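Local coordinates for putative Vgr protein (Escherichia coli, PDB 3WIT) that probably forms the C-terminal part of the puncturing spike of a type VI secretion system, three copies associating through a triple-stranded beta-helix, at residues A4-V9 against K28-A33. Numbering follows the deposited sequence.
Sequences AGSVHV and KEIMLA
Val7 and Glu29 form a hydrogen-bonded antiparallel pair. Val7 N reaches Glu29 O at 2.8 Å in an almost linear bond (173° at the hydrogen), and Glu29 N returns to Val7 O at 2.9 Å. Gly5 and Met31, a selenomethionine, repeat the exchange: Gly5 N to Met31 O and Met31 N to Gly5 O are both 2.9 Å. At the non-hydrogen-bonded pairs the strands draw closer, and alpha C-H groups add to the ladder: Ile30 CA lies 3.3 Å from Gly5 O.

His8 and Lys28 carry the main side-chain contact. With His8 CG anti to the backbone N (chi1 -171°), the imidazole stands alongside the extended lysine chain and offers it one face. Lys28 CG sits 4.0 Å above the ring centre, a CH-pi contact, while Lys28 CE comes to 3.3 Å from His8 NE2. The ammonium group continues to a salt bridge with Glu35 of the second subunit. On the sheet face that carries His8 and Lys28, Ser6 OG meets Ile30 CG1, and Ala4 CB touches Leu32 CD2 at 3.8 Å.

Backbone bonds therefore align strand 2-8, outermost in this chain's sheet, with strand 28-34, whereas the face bearing Lys28, Ile30 and Leu32 meets the other subunits of the triple-stranded beta-helix, combining apolar packing with an intersubunit charge pair.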
loop_
_atom_site.group_PDB
_atom_site.type_symbol
_atom_site.label_atom_id
_atom_site.label_comp_id
_atom_site.label_asym_id
_atom_site.label_seq_id
_atom_site.Cartn_x
_atom_site.Cartn_y
_atom_site.Cartn_z
ATOM N N ALA A 4 -7.658 -15.015 2.771
ATOM C CA ALA A 4 -8.002 -13.690 3.275
ATOM C C ALA A 4 -8.553 -13.945 4.664
ATOM O O ALA A 4 -9.507 -14.718 4.802
ATOM C CB ALA A 4 -9.050 -13.045 2.410
ATOM N N GLY A 5 -7.947 -13.337 5.689
ATOM C CA GLY A 5 -8.231 -13.752 7.061
ATOM C C GLY A 5 -8.015 -12.626 8.046
ATOM O O GLY A 5 -7.161 -11.768 7.828
ATOM N N SER A 6 -8.818 -12.606 9.098
ATOM C CA SER A 6 -8.668 -11.631 10.164
ATOM C C SER A 6 -8.731 -12.470 11.422
ATOM O O SER A 6 -9.674 -13.250 11.592
ATOM C CB SER A 6 -9.829 -10.637 10.115
ATOM O OG SER A 6 -9.841 -9.822 11.274
ATOM N N VAL A 7 -7.702 -12.375 12.271
ATOM C CA VAL A 7 -7.655 -13.141 13.520
ATOM C C VAL A 7 -7.308 -12.259 14.737
ATOM O O VAL A 7 -6.456 -11.389 14.641
ATOM C CB VAL A 7 -6.646 -14.320 13.452
ATOM C CG1 VAL A 7 -6.655 -15.075 14.750
ATOM C CG2 VAL A 7 -7.021 -15.296 12.359
ATOM N N HIS A 8 -7.990 -12.477 15.861
ATOM C CA HIS A 8 -7.656 -11.828 17.126
ATOM C C HIS A 8 -7.724 -12.905 18.203
ATOM O O HIS A 8 -8.799 -13.215 18.721
ATOM C CB HIS A 8 -8.608 -10.667 17.428
ATOM C CG HIS A 8 -8.203 -9.822 18.602
ATOM N ND1 HIS A 8 -7.743 -10.354 19.788
ATOM C CD2 HIS A 8 -8.214 -8.477 18.773
ATOM C CE1 HIS A 8 -7.486 -9.375 20.636
ATOM N NE2 HIS A 8 -7.763 -8.225 20.046
ATOM N N VAL A 9 -6.548 -13.457 18.516
ATOM C CA VAL A 9 -6.348 -14.710 19.272
ATOM C C VAL A 9 -7.218 -15.879 18.808
ATOM O O VAL A 9 -6.791 -16.680 17.973
ATOM C CB VAL A 9 -6.441 -14.524 20.802
ATOM C CG1 VAL A 9 -6.205 -15.852 21.514
ATOM C CG2 VAL A 9 -5.424 -13.490 21.250
ATOM N N LYS A 28 -2.995 -11.317 16.650
ATOM C CA LYS A 28 -3.788 -10.226 16.062
ATOM C C LYS A 28 -3.203 -9.963 14.695
ATOM O O LYS A 28 -2.103 -9.416 14.567
ATOM C CB LYS A 28 -3.649 -8.925 16.848
ATOM C CG LYS A 28 -4.069 -8.960 18.304
ATOM C CD LYS A 28 -3.975 -7.533 18.863
ATOM C CE LYS A 28 -4.607 -7.387 20.232
ATOM N NZ LYS A 28 -4.909 -5.952 20.498
ATOM N N GLU A 29 -3.919 -10.326 13.643
ATOM C CA GLU A 29 -3.317 -10.209 12.329
ATOM C C GLU A 29 -4.424 -10.157 11.309
ATOM O O GLU A 29 -5.459 -10.791 11.524
ATOM C CB GLU A 29 -2.464 -11.444 12.095
ATOM C CG GLU A 29 -1.782 -11.490 10.757
ATOM C CD GLU A 29 -0.726 -12.593 10.706
ATOM O OE1 GLU A 29 -0.020 -12.709 9.669
ATOM O OE2 GLU A 29 -0.612 -13.336 11.716
ATOM N N ILE A 30 -4.217 -9.401 10.235
ATOM C CA ILE A 30 -5.085 -9.498 9.051
ATOM C C ILE A 30 -4.141 -9.872 7.917
ATOM O O ILE A 30 -3.052 -9.284 7.803
ATOM C CB ILE A 30 -5.724 -8.149 8.727
ATOM C CG1 ILE A 30 -6.792 -7.824 9.747
ATOM C CG2 ILE A 30 -6.336 -8.162 7.291
ATOM C CD1 ILE A 30 -7.229 -6.359 9.737
HETATM N N MSE A 31 -4.507 -10.866 7.111
HETATM C CA MSE A 31 -3.663 -11.268 5.980
HETATM C C MSE A 31 -4.482 -11.384 4.693
HETATM O O MSE A 31 -5.551 -11.998 4.690
HETATM C CB MSE A 31 -3.000 -12.618 6.289
HETATM C CG MSE A 31 -2.423 -13.328 5.086
HETATM SE SE MSE A 31 -0.726 -12.528 4.634
HETATM C CE MSE A 31 0.349 -13.462 5.952
ATOM N N LEU A 32 -3.977 -10.818 3.602
ATOM C CA LEU A 32 -4.583 -11.006 2.284
ATOM C C LEU A 32 -3.469 -11.566 1.412
ATOM O O LEU A 32 -2.436 -10.932 1.259
ATOM C CB LEU A 32 -5.009 -9.677 1.699
ATOM C CG LEU A 32 -5.999 -8.858 2.517
ATOM C CD1 LEU A 32 -6.280 -7.518 1.830
ATOM C CD2 LEU A 32 -7.243 -9.693 2.628
ATOM N N ALA A 33 -3.668 -12.736 0.837
ATOM C CA ALA A 33 -2.628 -13.359 0.038
ATOM C C ALA A 33 -3.191 -14.048 -1.215
ATOM O O ALA A 33 -4.199 -14.766 -1.160
ATOM C CB ALA A 33 -1.856 -14.355 0.897
#